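Local coordinates for protein LAR_0958 cell surface adhesin (Lactobacillus reuteri, PDB 4NG0) that sits on the bacterial cell surface as an adhesin and probably binds host mucus, through repeats with a ubiquitin-like beta-grasp fold, at residues 9-14 with 89-94; 43-48 with 57-62; 28-33 with 78-83; 33-38 with 69-74. All blocks are in the same frame, centred on the assembly; numbering follows the deposited sequence.

Interaction 1 (9-14 with 89-94); sequences DSKTYD and YTINPL
Asp9 and Tyr89 are the first of four parallel bridged pairs in these segments; the last is Thr12 with Asn92. The two strands run 16° from exact parallel. Four backbone bonds join them: Thr90 N to Asp9 O, Lys11 N to Thr90 O, Asn92 N to Lys11 O and Tyr13 N to Asn92 O. In the last, Tyr13 N lies 2.8 Å from Asn92 O. It carries the ladder one residue past the end of strand 9-12.

The tight side carries Asp9, Lys11, Tyr89 and Ile91. CG of Tyr89 stands anti to its backbone N (chi1 -167°), and the ring lies against strand 9-12. One ring face meets the backbone there. Ser10 CA makes a CH-pi contact 4.3 Å from the ring centroid, and Asp9 O lies over the same face. Asp9 runs alongside the ring, with OD2 3.7 Å from CE2 of Tyr89. A water also links Tyr89 OH to Asp9 OD2 there. Lys11 passes the phenol oxygen, its CB 3.5 Å from Tyr89 OH. It then bends, and NZ forms a salt bridge to Asp14 OD1 at 2.8 Å.

The other side carries Ser10, Thr12, Thr90 and Asn92. It is looser and has more waters. One links Thr12 OG1 to Asn92 ND2, another Thr12 OG1 to Pro93 O. Past the strand ends, Leu94 CB meets the edge of the Tyr13 ring, 4.1 Å from CD2.

Strand 83-92 is central here. It pairs with strand 3-12 on one side and antiparallel with strand 57-63 on the other, while Tyr89 meets Trp45 edge-to-face.

Interaction 2 (43-48 with 57-62); sequences FTWNTA and GKYTLS
Trp45 and Leu61 face each other as a non-hydrogen-bonded antiparallel pair. Their apolar contact is the centre of this interaction. CD2 of Leu61 sits over one face of the indole, 3.6 Å from the centroid of the five-membered ring and almost on its normal. CD1 of Leu61 reaches the six-membered part, 3.7 Å from Trp45 CZ3. Both branches of the leucine therefore lie against the indole. Tyr59 CB comes in at the indole edge, 3.8 Å from CZ3 of Trp45. Phe43, two residues before Trp45, adds its CB against CD2 of Leu61.

The backbone bonds are few. Thr44 and Ser62 form the hydrogen-bonded pair, with Thr44 N to Ser62 O at 2.8 Å and Ser62 N returning to Thr44 O. Asn46 N adds a bond to Thr60 O just beyond the end of strand 43-45.

Side-chain polar bonds gather on Asn46. Its CG lies beside its own backbone N (chi1 -65°), which brings the amide over strand 57-62. ND2 donates to two hydroxyls, Thr60 OG1 at 2.9 Å and Ser62 OG at 3.0 Å. Both lie in the amide plane and both bonds are nearly straight, at 165° and 172°. Two donations from one nitrogen should fix the rotation of the amide.

One water bridges Asn46 O and Thr60 N, where the strands part. Asn46 is the centre of an inverse gamma turn there. The whole is a beta hairpin of strands 43-45 and 57-63, at one margin of the beta-grasp sheet.

Interaction 3 (28-33 with 78-83); sequences SGLKGL and YDLKTI
Leu30 points a methyl straight down on the Tyr78 ring. CD2 of the leucine stands over the middle of one face, 3.8 Å from the ring centroid and only 2° off the normal. The approach is therefore a centred CH-pi contact. CD1 of Leu30 lies nearer the phenol end, 4.1 Å from Tyr78 CE1. Leu30 CG is anti to the backbone N (chi1 179°), which extends the side chain toward segment 78-83.

The same CD2 methyl has a second neighbour. It lies 4.0 Å from CD2 of Leu80, so it is shared between an aromatic face and an aliphatic branch. The two leucines cross at a slant. The other branch of Leu80 turns to Leu33, with CD1 of each residue 4.0 Å apart. Leu80 thus uses one methyl for each of the two leucines in segment 28-33.

Leu30 to Leu33 form a type II beta turn, closed by Leu33 N to Leu30 O at 3.1 Å. The turn follows edge strand 26-28 of the beta-grasp sheet. Gly32 adopts backbone angles suited to glycine at the third turn position. The turn brings Leu30 and Leu33 to the same partner, Leu80.

No direct hydrogen bond crosses the contact. A water oxygen lies 2.8 Å from Lys31 O. It also approaches Tyr78 OH, but that distance is very short and the bridge is doubtful. Inward, Leu30 and Leu33 touch Val3 of strand 3-12. Leu80 packs on Leu71 of helix 65-73, and its carbonyl oxygen takes a hydrogen bond from Arg72 NH2.

Interaction 4 (33-38 with 69-74); sequences LNTSTL and AALRKA
An Asx turn and a type I beta turn shape the loop that meets the C-terminal part of helix 65-73. Asn34 reaches from this loop to the C-terminal end of segment 69-74. Its ND2 donates to Ala74 O at 3.2 Å, with a bent N-H...O angle of 142°. The other end of the amide faces back into the loop. OD1 accepts from Ser36 OG at 2.8 Å and from Ser36 N at 3.1 Å. The hydroxyl comes in the carbonyl plane on a lone pair, while the backbone N is tilted 33° from that plane. Three bonds hold this amide, which ties the loop to Ala74.

Leu71 is central to the apolar part. Its CD1 meets Leu33 CD1 at 4.2 Å and also Thr35 CG2, whose side chain runs the same way. Asn34 O is a close backbone neighbour, 3.5 Å from Leu71 CD1. Leu38 approaches from the other end of segment 33-38. Its CD2 touches CB of Ala70 at 4.0 Å and lies near the backbone N of Leu71.

Thr37 OG1 packs near Ala74 CB. A water connects that hydroxyl to Ala70 O, 2.7 Å from the water. Trp27 of strand 26-28 touches Leu33, Thr35, Leu38 and Leu71. This is loop-on-helix packing in a beta-grasp domain, where a helix lies across the sheet.

In the fold
All four contacts belong to one small beta-grasp domain, and the chain is elongated. Interactions 1 and 2 share the mixed sheet. They touch where strands 83-92 and 57-63 pair, with centres 13 Å apart. Interactions 3 and 4 gather at the far end, centres 10 Å apart. They share Leu33 and meet through Leu71, Leu80 and Arg72. Interactions 1 and 3 lie on opposite sides of the chain's centre, 32 Å apart between centres. Interaction 1 joins the first and last strands, so the other three lie between its segments in sequence. Interaction 4 falls within the span of interaction 3, and interaction 2 within that of interaction 4. Pairing the first and last strands brings the sequence ends together mid-sheet, as in beta-grasp folds.

Interaction 1 (9-14 with 89-94)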
loop_
_atom_site.group_PDB
_atom_site.type_symbol
_atom_site.label_atom_id
_atom_site.label_comp_id
_atom_site.label_asym_id
_atom_site.label_seq_id
_atom_site.Cartn_x
_atom_site.Cartn_y
_atom_site.Cartn_z
ATOM N N ASP A 9 0.435 8.035 3.965
ATOM C CA ASP A 9 1.416 8.931 3.364
ATOM C C ASP A 9 0.634 10.043 2.692
ATOM O O ASP A 9 -0.593 9.976 2.567
ATOM C CB ASP A 9 2.256 8.162 2.342
ATOM C CG ASP A 9 3.553 8.864 1.965
ATOM O OD1 ASP A 9 3.899 9.914 2.547
ATOM O OD2 ASP A 9 4.244 8.328 1.069
ATOM N N SER A 10 1.352 11.082 2.291
ATOM C CA SER A 10 0.726 12.209 1.623
ATOM C C SER A 10 1.734 13.020 0.833
ATOM O O SER A 10 2.954 12.915 1.039
ATOM C CB SER A 10 -0.002 13.117 2.623
ATOM O OG SER A 10 0.919 13.754 3.495
ATOM N N LYS A 11 1.202 13.818 -0.084
ATOM C CA LYS A 11 1.980 14.839 -0.774
ATOM C C LYS A 11 1.108 16.062 -0.965
ATOM O O LYS A 11 -0.122 16.002 -0.843
ATOM C CB LYS A 11 2.438 14.364 -2.164
ATOM C CG LYS A 11 1.286 14.225 -3.157
ATOM C CD LYS A 11 1.688 13.645 -4.521
ATOM C CE LYS A 11 2.197 14.719 -5.466
ATOM N NZ LYS A 11 2.602 14.156 -6.796
ATOM N N THR A 12 1.753 17.175 -1.291
ATOM C CA THR A 12 1.039 18.352 -1.768
ATOM C C THR A 12 0.864 18.249 -3.286
ATOM O O THR A 12 1.790 17.867 -4.008
ATOM C CB THR A 12 1.810 19.634 -1.407
ATOM O OG1 THR A 12 1.896 19.737 0.022
ATOM C CG2 THR A 12 1.127 20.864 -1.943
ATOM N N TYR A 13 -0.337 18.575 -3.755
ATOM C CA TYR A 13 -0.625 18.623 -5.190
ATOM C C TYR A 13 0.476 19.352 -5.960
ATOM O O TYR A 13 0.890 20.453 -5.577
ATOM C CB TYR A 13 -1.944 19.365 -5.427
ATOM C CG TYR A 13 -2.235 19.626 -6.886
ATOM C CD1 TYR A 13 -2.793 18.636 -7.676
ATOM C CD2 TYR A 13 -1.941 20.855 -7.466
ATOM C CE1 TYR A 13 -3.061 18.868 -9.028
ATOM C CE2 TYR A 13 -2.202 21.097 -8.812
ATOM C CZ TYR A 13 -2.764 20.093 -9.579
ATOM O OH TYR A 13 -3.023 20.326 -10.917
ATOM N N ASP A 14 0.942 18.738 -7.044
ATOM C CA ASP A 14 1.909 19.382 -7.943
ATOM C C ASP A 14 1.631 19.057 -9.406
ATOM O O ASP A 14 2.482 19.276 -10.268
ATOM C CB ASP A 14 3.349 18.985 -7.578
ATOM C CG ASP A 14 3.640 17.511 -7.815
ATOM O OD1 ASP A 14 2.700 16.726 -8.013
ATOM O OD2 ASP A 14 4.836 17.127 -7.787
ATOM N N TYR A 89 -3.683 7.255 1.374
ATOM C CA TYR A 89 -2.766 8.216 0.764
ATOM C C TYR A 89 -3.552 9.473 0.447
ATOM O O TYR A 89 -4.567 9.412 -0.259
ATOM C CB TYR A 89 -2.150 7.656 -0.533
ATOM C CG TYR A 89 -0.965 8.482 -1.014
ATOM C CD1 TYR A 89 -1.158 9.753 -1.577
ATOM C CD2 TYR A 89 0.340 8.020 -0.877
ATOM C CE1 TYR A 89 -0.103 10.519 -1.989
ATOM C CE2 TYR A 89 1.415 8.795 -1.296
ATOM C CZ TYR A 89 1.183 10.044 -1.848
ATOM O OH TYR A 89 2.240 10.828 -2.266
ATOM N N THR A 90 -3.093 10.611 0.970
ATOM C CA THR A 90 -3.769 11.881 0.726
ATOM C C THR A 90 -2.944 12.812 -0.153
ATOM O O THR A 90 -1.752 13.012 0.075
ATOM C CB THR A 90 -4.062 12.592 2.062
ATOM O OG1 THR A 90 -4.861 11.730 2.880
ATOM C CG2 THR A 90 -4.800 13.907 1.849
ATOM N N ILE A 91 -3.587 13.396 -1.164
ATOM C CA ILE A 91 -2.964 14.490 -1.893
ATOM C C ILE A 91 -3.634 15.767 -1.384
ATOM O O ILE A 91 -4.836 15.945 -1.526
ATOM C CB ILE A 91 -3.151 14.346 -3.413
ATOM C CG1 ILE A 91 -2.490 13.063 -3.916
ATOM C CG2 ILE A 91 -2.557 15.546 -4.135
ATOM C CD1 ILE A 91 -2.693 12.822 -5.422
ATOM N N ASN A 92 -2.857 16.630 -0.746
ATOM C CA ASN A 92 -3.392 17.868 -0.203
ATOM C C ASN A 92 -3.384 18.974 -1.253
ATOM O O ASN A 92 -2.495 19.006 -2.101
ATOM C CB ASN A 92 -2.579 18.285 1.024
ATOM C CG ASN A 92 -2.786 17.349 2.199
ATOM O OD1 ASN A 92 -3.916 17.153 2.641
ATOM N ND2 ASN A 92 -1.712 16.744 2.678
ATOM N N PRO A 93 -4.361 19.890 -1.211
ATOM C CA PRO A 93 -4.344 20.991 -2.184
ATOM C C PRO A 93 -3.108 21.864 -1.998
ATOM O O PRO A 93 -2.565 21.952 -0.892
ATOM C CB PRO A 93 -5.609 21.791 -1.850
ATOM C CG PRO A 93 -6.491 20.847 -1.073
ATOM C CD PRO A 93 -5.547 19.931 -0.337
ATOM N N LEU A 94 -2.676 22.505 -3.077
ATOM C CA LEU A 94 -1.520 23.393 -3.053
ATOM C C LEU A 94 -1.935 24.788 -2.629
ATOM O O LEU A 94 -2.818 25.393 -3.241
ATOM C CB LEU A 94 -0.897 23.444 -4.452
ATOM C CG LEU A 94 0.219 24.468 -4.684
ATOM C CD1 LEU A 94 1.371 24.239 -3.732
ATOM C CD2 LEU A 94 0.692 24.399 -6.138
HETATM O O HOH W 1 -3.273 9.888 4.290
HETATM O O HOH W 2 4.675 9.682 -1.554
HETATM O O HOH W 3 0.876 17.942 1.979
HETATM O O HOH W 4 -0.556 21.343 0.798
#

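Interaction 2 (43-48 with 57-62)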
loop_
_atom_site.group_PDB
_atom_site.type_symbol
_atom_site.label_atom_id
_atom_site.label_comp_id
_atom_site.label_asym_id
_atom_site.label_seq_id
_atom_site.Cartn_x
_atom_site.Cartn_y
_atom_site.Cartn_z
ATOM N N PHE A 43 0.563 -3.456 -4.820
ATOM C CA PHE A 43 -0.586 -2.747 -4.275
ATOM C C PHE A 43 -1.297 -2.042 -5.411
ATOM O O PHE A 43 -0.659 -1.575 -6.352
ATOM C CB PHE A 43 -0.151 -1.710 -3.227
ATOM C CG PHE A 43 0.498 -2.302 -2.002
ATOM C CD1 PHE A 43 1.824 -2.713 -2.027
ATOM C CD2 PHE A 43 -0.219 -2.426 -0.823
ATOM C CE1 PHE A 43 2.428 -3.256 -0.889
ATOM C CE2 PHE A 43 0.379 -2.965 0.318
ATOM C CZ PHE A 43 1.689 -3.383 0.274
ATOM N N THR A 44 -2.613 -1.979 -5.313
ATOM C CA THR A 44 -3.425 -1.308 -6.326
ATOM C C THR A 44 -4.124 -0.089 -5.740
ATOM O O THR A 44 -4.714 -0.159 -4.664
ATOM C CB THR A 44 -4.460 -2.282 -6.901
ATOM O OG1 THR A 44 -3.762 -3.317 -7.598
ATOM C CG2 THR A 44 -5.410 -1.590 -7.880
ATOM N N TRP A 45 -4.042 1.034 -6.447
ATOM C CA TRP A 45 -4.807 2.217 -6.093
ATOM C C TRP A 45 -6.294 1.973 -6.287
ATOM O O TRP A 45 -6.713 1.506 -7.353
ATOM C CB TRP A 45 -4.404 3.371 -7.003
ATOM C CG TRP A 45 -3.059 3.967 -6.708
ATOM C CD1 TRP A 45 -1.866 3.636 -7.276
ATOM C CD2 TRP A 45 -2.788 5.040 -5.794
ATOM N NE1 TRP A 45 -0.856 4.421 -6.757
ATOM C CE2 TRP A 45 -1.404 5.305 -5.860
ATOM C CE3 TRP A 45 -3.586 5.805 -4.933
ATOM C CZ2 TRP A 45 -0.792 6.300 -5.082
ATOM C CZ3 TRP A 45 -2.984 6.795 -4.164
ATOM C CH2 TRP A 45 -1.601 7.034 -4.244
ATOM N N ASN A 46 -7.092 2.333 -5.288
ATOM C CA ASN A 46 -8.537 2.165 -5.351
ATOM C C ASN A 46 -9.182 3.405 -5.966
ATOM O O ASN A 46 -10.002 4.091 -5.362
ATOM C CB ASN A 46 -9.083 1.830 -3.955
ATOM C CG ASN A 46 -8.574 0.476 -3.441
ATOM O OD1 ASN A 46 -8.583 -0.525 -4.166
ATOM N ND2 ASN A 46 -8.124 0.443 -2.189
ATOM N N THR A 47 -8.776 3.675 -7.199
ATOM C CA THR A 47 -9.238 4.812 -7.966
ATOM C C THR A 47 -10.069 4.321 -9.150
ATOM O O THR A 47 -10.104 3.126 -9.427
ATOM C CB THR A 47 -8.041 5.581 -8.503
ATOM O OG1 THR A 47 -7.168 4.666 -9.173
ATOM C CG2 THR A 47 -7.281 6.247 -7.352
ATOM N N ALA A 48 -10.726 5.242 -9.850
ATOM C CA ALA A 48 -11.644 4.850 -10.920
ATOM C C ALA A 48 -10.962 4.039 -12.006
ATOM O O ALA A 48 -11.573 3.134 -12.576
ATOM C CB ALA A 48 -12.312 6.070 -11.531
ATOM N N GLY A 57 -7.170 14.944 -2.960
ATOM C CA GLY A 57 -8.180 14.007 -2.533
ATOM C C GLY A 57 -7.616 13.025 -1.537
ATOM O O GLY A 57 -6.406 13.013 -1.268
ATOM N N LYS A 58 -8.506 12.206 -0.984
ATOM C CA LYS A 58 -8.133 11.149 -0.055
ATOM C C LYS A 58 -8.363 9.815 -0.747
ATOM O O LYS A 58 -9.471 9.543 -1.224
ATOM C CB LYS A 58 -8.977 11.234 1.226
ATOM C CG LYS A 58 -8.538 10.278 2.336
ATOM C CD LYS A 58 -9.455 10.419 3.553
ATOM C CE LYS A 58 -9.192 9.340 4.588
ATOM N NZ LYS A 58 -10.191 9.377 5.694
ATOM N N TYR A 59 -7.314 8.997 -0.809
ATOM C CA TYR A 59 -7.336 7.749 -1.566
ATOM C C TYR A 59 -6.893 6.581 -0.705
ATOM O O TYR A 59 -6.272 6.772 0.344
ATOM C CB TYR A 59 -6.367 7.860 -2.755
ATOM C CG TYR A 59 -6.648 9.040 -3.650
ATOM C CD1 TYR A 59 -5.968 10.248 -3.495
ATOM C CD2 TYR A 59 -7.604 8.952 -4.639
ATOM C CE1 TYR A 59 -6.236 11.329 -4.315
ATOM C CE2 TYR A 59 -7.888 10.035 -5.475
ATOM C CZ TYR A 59 -7.192 11.214 -5.308
ATOM O OH TYR A 59 -7.454 12.296 -6.133
ATOM N N THR A 60 -7.178 5.363 -1.155
ATOM C CA THR A 60 -6.617 4.179 -0.513
ATOM C C THR A 60 -5.940 3.266 -1.516
ATOM O O THR A 60 -6.177 3.358 -2.719
ATOM C CB THR A 60 -7.676 3.361 0.265
ATOM O OG1 THR A 60 -8.646 2.830 -0.643
ATOM C CG2 THR A 60 -8.372 4.224 1.294
ATOM N N LEU A 61 -5.071 2.398 -1.009
ATOM C CA LEU A 61 -4.496 1.319 -1.793
ATOM C C LEU A 61 -4.724 0.022 -1.049
ATOM O O LEU A 61 -4.835 0.021 0.177
ATOM C CB LEU A 61 -2.993 1.498 -1.987
ATOM C CG LEU A 61 -2.563 2.670 -2.864
ATOM C CD1 LEU A 61 -2.182 3.875 -1.998
ATOM C CD2 LEU A 61 -1.410 2.250 -3.766
ATOM N N SER A 62 -4.755 -1.083 -1.789
ATOM C CA SER A 62 -4.914 -2.406 -1.193
ATOM C C SER A 62 -3.875 -3.343 -1.769
ATOM O O SER A 62 -3.486 -3.222 -2.933
ATOM C CB SER A 62 -6.300 -2.971 -1.510
ATOM O OG SER A 62 -7.334 -2.183 -0.955
HETATM O O HOH W 5 -9.288 5.649 -3.167
#

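Interaction 3 (28-33 with 78-83)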
loop_
_atom_site.group_PDB
_atom_site.type_symbol
_atom_site.label_atom_id
_atom_site.label_comp_id
_atom_site.label_asym_id
_atom_site.label_seq_id
_atom_site.Cartn_x
_atom_site.Cartn_y
_atom_site.Cartn_z
ATOM N N SER A 28 2.037 -6.189 10.755
ATOM C CA SER A 28 1.908 -6.684 12.119
ATOM C C SER A 28 1.245 -8.058 12.133
ATOM O O SER A 28 0.614 -8.457 11.152
ATOM C CB SER A 28 1.089 -5.682 12.940
ATOM O OG SER A 28 0.967 -6.082 14.293
ATOM N N GLY A 29 1.376 -8.769 13.249
ATOM C CA GLY A 29 0.614 -9.984 13.459
ATOM C C GLY A 29 1.402 -11.277 13.458
ATOM O O GLY A 29 0.942 -12.284 14.001
ATOM N N LEU A 30 2.579 -11.260 12.846
ATOM C CA LEU A 30 3.421 -12.451 12.790
ATOM C C LEU A 30 4.882 -12.063 12.935
ATOM O O LEU A 30 5.466 -11.457 12.033
ATOM C CB LEU A 30 3.221 -13.204 11.468
ATOM C CG LEU A 30 4.063 -14.472 11.269
ATOM C CD1 LEU A 30 3.763 -15.515 12.345
ATOM C CD2 LEU A 30 3.834 -15.070 9.878
ATOM N N LYS A 31 5.479 -12.424 14.067
ATOM C CA LYS A 31 6.894 -12.158 14.280
ATOM C C LYS A 31 7.719 -12.897 13.229
ATOM O O LYS A 31 7.565 -14.109 13.046
ATOM C CB LYS A 31 7.299 -12.570 15.699
ATOM C CG LYS A 31 8.771 -12.384 16.009
ATOM C CD LYS A 31 9.052 -12.650 17.481
ATOM C CE LYS A 31 10.539 -12.596 17.787
ATOM N NZ LYS A 31 10.775 -12.797 19.244
ATOM N N GLY A 32 8.561 -12.153 12.516
ATOM C CA GLY A 32 9.425 -12.728 11.502
ATOM C C GLY A 32 8.860 -12.732 10.094
ATOM O O GLY A 32 9.515 -13.213 9.170
ATOM N N LEU A 33 7.652 -12.200 9.920
ATOM C CA LEU A 33 7.092 -12.056 8.586
ATOM C C LEU A 33 8.064 -11.294 7.701
ATOM O O LEU A 33 8.545 -10.220 8.074
ATOM C CB LEU A 33 5.758 -11.300 8.646
ATOM C CG LEU A 33 5.034 -11.084 7.314
ATOM C CD1 LEU A 33 4.404 -12.371 6.805
ATOM C CD2 LEU A 33 3.995 -9.990 7.463
ATOM N N TYR A 78 5.395 -20.686 6.185
ATOM C CA TYR A 78 4.021 -20.397 6.581
ATOM C C TYR A 78 3.025 -20.608 5.463
ATOM O O TYR A 78 3.364 -20.525 4.283
ATOM C CB TYR A 78 3.902 -18.949 7.077
ATOM C CG TYR A 78 4.774 -18.684 8.268
ATOM C CD1 TYR A 78 4.407 -19.129 9.527
ATOM C CD2 TYR A 78 5.976 -18.002 8.138
ATOM C CE1 TYR A 78 5.207 -18.900 10.633
ATOM C CE2 TYR A 78 6.785 -17.771 9.242
ATOM C CZ TYR A 78 6.391 -18.209 10.483
ATOM O OH TYR A 78 7.191 -17.983 11.592
ATOM N N ASP A 79 1.795 -20.899 5.868
ATOM C CA ASP A 79 0.639 -20.843 4.988
ATOM C C ASP A 79 -0.172 -19.656 5.464
ATOM O O ASP A 79 -0.895 -19.746 6.458
ATOM C CB ASP A 79 -0.167 -22.140 5.087
ATOM C CG ASP A 79 -1.422 -22.121 4.235
ATOM O OD1 ASP A 79 -1.550 -21.239 3.360
ATOM O OD2 ASP A 79 -2.280 -23.004 4.446
ATOM N N LEU A 80 0.001 -18.530 4.780
ATOM C CA LEU A 80 -0.664 -17.289 5.157
ATOM C C LEU A 80 -2.089 -17.299 4.607
ATOM O O LEU A 80 -2.304 -17.006 3.434
ATOM C CB LEU A 80 0.118 -16.080 4.620
ATOM C CG LEU A 80 1.587 -15.998 5.047
ATOM C CD1 LEU A 80 2.235 -14.774 4.419
ATOM C CD2 LEU A 80 1.718 -15.951 6.561
ATOM N N LYS A 81 -3.050 -17.637 5.462
ATOM C CA LYS A 81 -4.428 -17.879 5.019
ATOM C C LYS A 81 -5.303 -16.625 4.937
ATOM O O LYS A 81 -6.276 -16.609 4.186
ATOM C CB LYS A 81 -5.109 -18.895 5.923
ATOM C CG LYS A 81 -4.445 -20.261 5.959
ATOM C CD LYS A 81 -5.234 -21.164 6.881
ATOM C CE LYS A 81 -4.696 -22.573 6.899
ATOM N NZ LYS A 81 -5.490 -23.384 7.859
ATOM N N THR A 82 -4.991 -15.607 5.735
ATOM C CA THR A 82 -5.640 -14.306 5.586
ATOM C C THR A 82 -4.590 -13.212 5.571
ATOM O O THR A 82 -3.575 -13.313 6.253
ATOM C CB THR A 82 -6.649 -13.974 6.718
ATOM O OG1 THR A 82 -5.974 -13.846 7.980
ATOM C CG2 THR A 82 -7.689 -15.043 6.826
ATOM N N ILE A 83 -4.842 -12.172 4.780
ATOM C CA ILE A 83 -4.053 -10.953 4.831
ATOM C C ILE A 83 -5.060 -9.807 4.753
ATOM O O ILE A 83 -5.811 -9.716 3.789
ATOM C CB ILE A 83 -3.056 -10.864 3.665
ATOM C CG1 ILE A 83 -2.152 -12.107 3.621
ATOM C CG2 ILE A 83 -2.221 -9.582 3.798
ATOM C CD1 ILE A 83 -1.423 -12.297 2.306
HETATM O O HOH W 6 8.772 -16.046 11.488
#

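Interaction 4 (33-38 with 69-74)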
loop_
_atom_site.group_PDB
_atom_site.type_symbol
_atom_site.label_atom_id
_atom_site.label_comp_id
_atom_site.label_asym_id
_atom_site.label_seq_id
_atom_site.Cartn_x
_atom_site.Cartn_y
_atom_site.Cartn_z
ATOM N N LEU A 33 7.652 -12.200 9.920
ATOM C CA LEU A 33 7.092 -12.056 8.586
ATOM C C LEU A 33 8.064 -11.294 7.701
ATOM O O LEU A 33 8.545 -10.220 8.074
ATOM C CB LEU A 33 5.758 -11.300 8.646
ATOM C CG LEU A 33 5.034 -11.084 7.314
ATOM C CD1 LEU A 33 4.404 -12.371 6.805
ATOM C CD2 LEU A 33 3.995 -9.990 7.463
ATOM N N ASN A 34 8.348 -11.857 6.532
ATOM C CA ASN A 34 9.260 -11.242 5.576
ATOM C C ASN A 34 8.498 -10.411 4.543
ATOM O O ASN A 34 7.802 -10.956 3.678
ATOM C CB ASN A 34 10.094 -12.341 4.903
ATOM C CG ASN A 34 11.029 -11.815 3.827
ATOM O OD1 ASN A 34 11.282 -10.613 3.716
ATOM N ND2 ASN A 34 11.561 -12.732 3.026
ATOM N N THR A 35 8.635 -9.087 4.638
ATOM C CA THR A 35 7.953 -8.169 3.727
ATOM C C THR A 35 8.933 -7.434 2.814
ATOM O O THR A 35 8.554 -6.506 2.089
ATOM C CB THR A 35 7.109 -7.142 4.510
ATOM O OG1 THR A 35 7.962 -6.365 5.358
ATOM C CG2 THR A 35 6.082 -7.862 5.372
ATOM N N SER A 36 10.189 -7.866 2.839
ATOM C CA SER A 36 11.267 -7.160 2.148
ATOM C C SER A 36 11.195 -7.227 0.618
ATOM O O SER A 36 11.871 -6.460 -0.065
ATOM C CB SER A 36 12.627 -7.692 2.613
ATOM O OG SER A 36 12.847 -9.001 2.119
ATOM N N THR A 37 10.380 -8.127 0.079
ATOM C CA THR A 37 10.328 -8.316 -1.365
ATOM C C THR A 37 9.186 -7.557 -2.042
ATOM O O THR A 37 9.116 -7.515 -3.273
ATOM C CB THR A 37 10.219 -9.802 -1.750
ATOM O OG1 THR A 37 8.910 -10.286 -1.422
ATOM C CG2 THR A 37 11.287 -10.632 -1.032
ATOM N N LEU A 38 8.294 -6.965 -1.251
ATOM C CA LEU A 38 7.153 -6.240 -1.817
ATOM C C LEU A 38 7.564 -4.962 -2.537
ATOM O O LEU A 38 8.483 -4.254 -2.113
ATOM C CB LEU A 38 6.115 -5.906 -0.743
ATOM C CG LEU A 38 5.605 -7.092 0.081
ATOM C CD1 LEU A 38 4.607 -6.595 1.099
ATOM C CD2 LEU A 38 4.984 -8.167 -0.810
ATOM N N ALA A 69 0.639 -13.140 -3.530
ATOM C CA ALA A 69 1.518 -14.212 -3.981
ATOM C C ALA A 69 2.969 -13.914 -3.615
ATOM O O ALA A 69 3.717 -14.814 -3.224
ATOM C CB ALA A 69 1.368 -14.419 -5.479
ATOM N N ALA A 70 3.371 -12.655 -3.726
ATOM C CA ALA A 70 4.737 -12.269 -3.400
ATOM C C ALA A 70 5.024 -12.461 -1.915
ATOM O O ALA A 70 6.093 -12.935 -1.532
ATOM C CB ALA A 70 5.000 -10.820 -3.813
ATOM N N LEU A 71 4.067 -12.083 -1.076
ATOM C CA LEU A 71 4.237 -12.236 0.363
ATOM C C LEU A 71 4.303 -13.713 0.719
ATOM O O LEU A 71 5.127 -14.139 1.533
ATOM C CB LEU A 71 3.087 -11.550 1.110
ATOM C CG LEU A 71 3.223 -11.464 2.631
ATOM C CD1 LEU A 71 4.398 -10.581 2.996
ATOM C CD2 LEU A 71 1.933 -10.929 3.225
ATOM N N ARG A 72 3.446 -14.510 0.101
ATOM C CA ARG A 72 3.465 -15.941 0.394
ATOM C C ARG A 72 4.796 -16.579 -0.013
ATOM O O ARG A 72 5.373 -17.381 0.736
ATOM C CB ARG A 72 2.271 -16.624 -0.270
ATOM C CG ARG A 72 0.952 -16.211 0.370
ATOM C CD ARG A 72 -0.224 -17.015 -0.157
ATOM N NE ARG A 72 -1.418 -16.784 0.649
ATOM C CZ ARG A 72 -2.415 -15.976 0.303
ATOM N NH1 ARG A 72 -2.372 -15.323 -0.853
ATOM N NH2 ARG A 72 -3.461 -15.829 1.104
ATOM N N LYS A 73 5.302 -16.196 -1.182
ATOM C CA LYS A 73 6.572 -16.712 -1.687
ATOM C C LYS A 73 7.741 -16.366 -0.758
ATOM O O LYS A 73 8.679 -17.152 -0.589
ATOM C CB LYS A 73 6.824 -16.168 -3.096
ATOM C CG LYS A 73 8.076 -16.693 -3.775
ATOM C CD LYS A 73 8.122 -16.228 -5.222
ATOM C CE LYS A 73 9.361 -16.737 -5.942
ATOM N NZ LYS A 73 10.603 -16.126 -5.401
ATOM N N ALA A 74 7.667 -15.196 -0.133
ATOM C CA ALA A 74 8.735 -14.727 0.745
ATOM C C ALA A 74 8.680 -15.381 2.125
ATOM O O ALA A 74 9.585 -15.189 2.947
ATOM C CB ALA A 74 8.673 -13.206 0.884
HETATM O O HOH W 7 8.414 -12.601 -2.923
#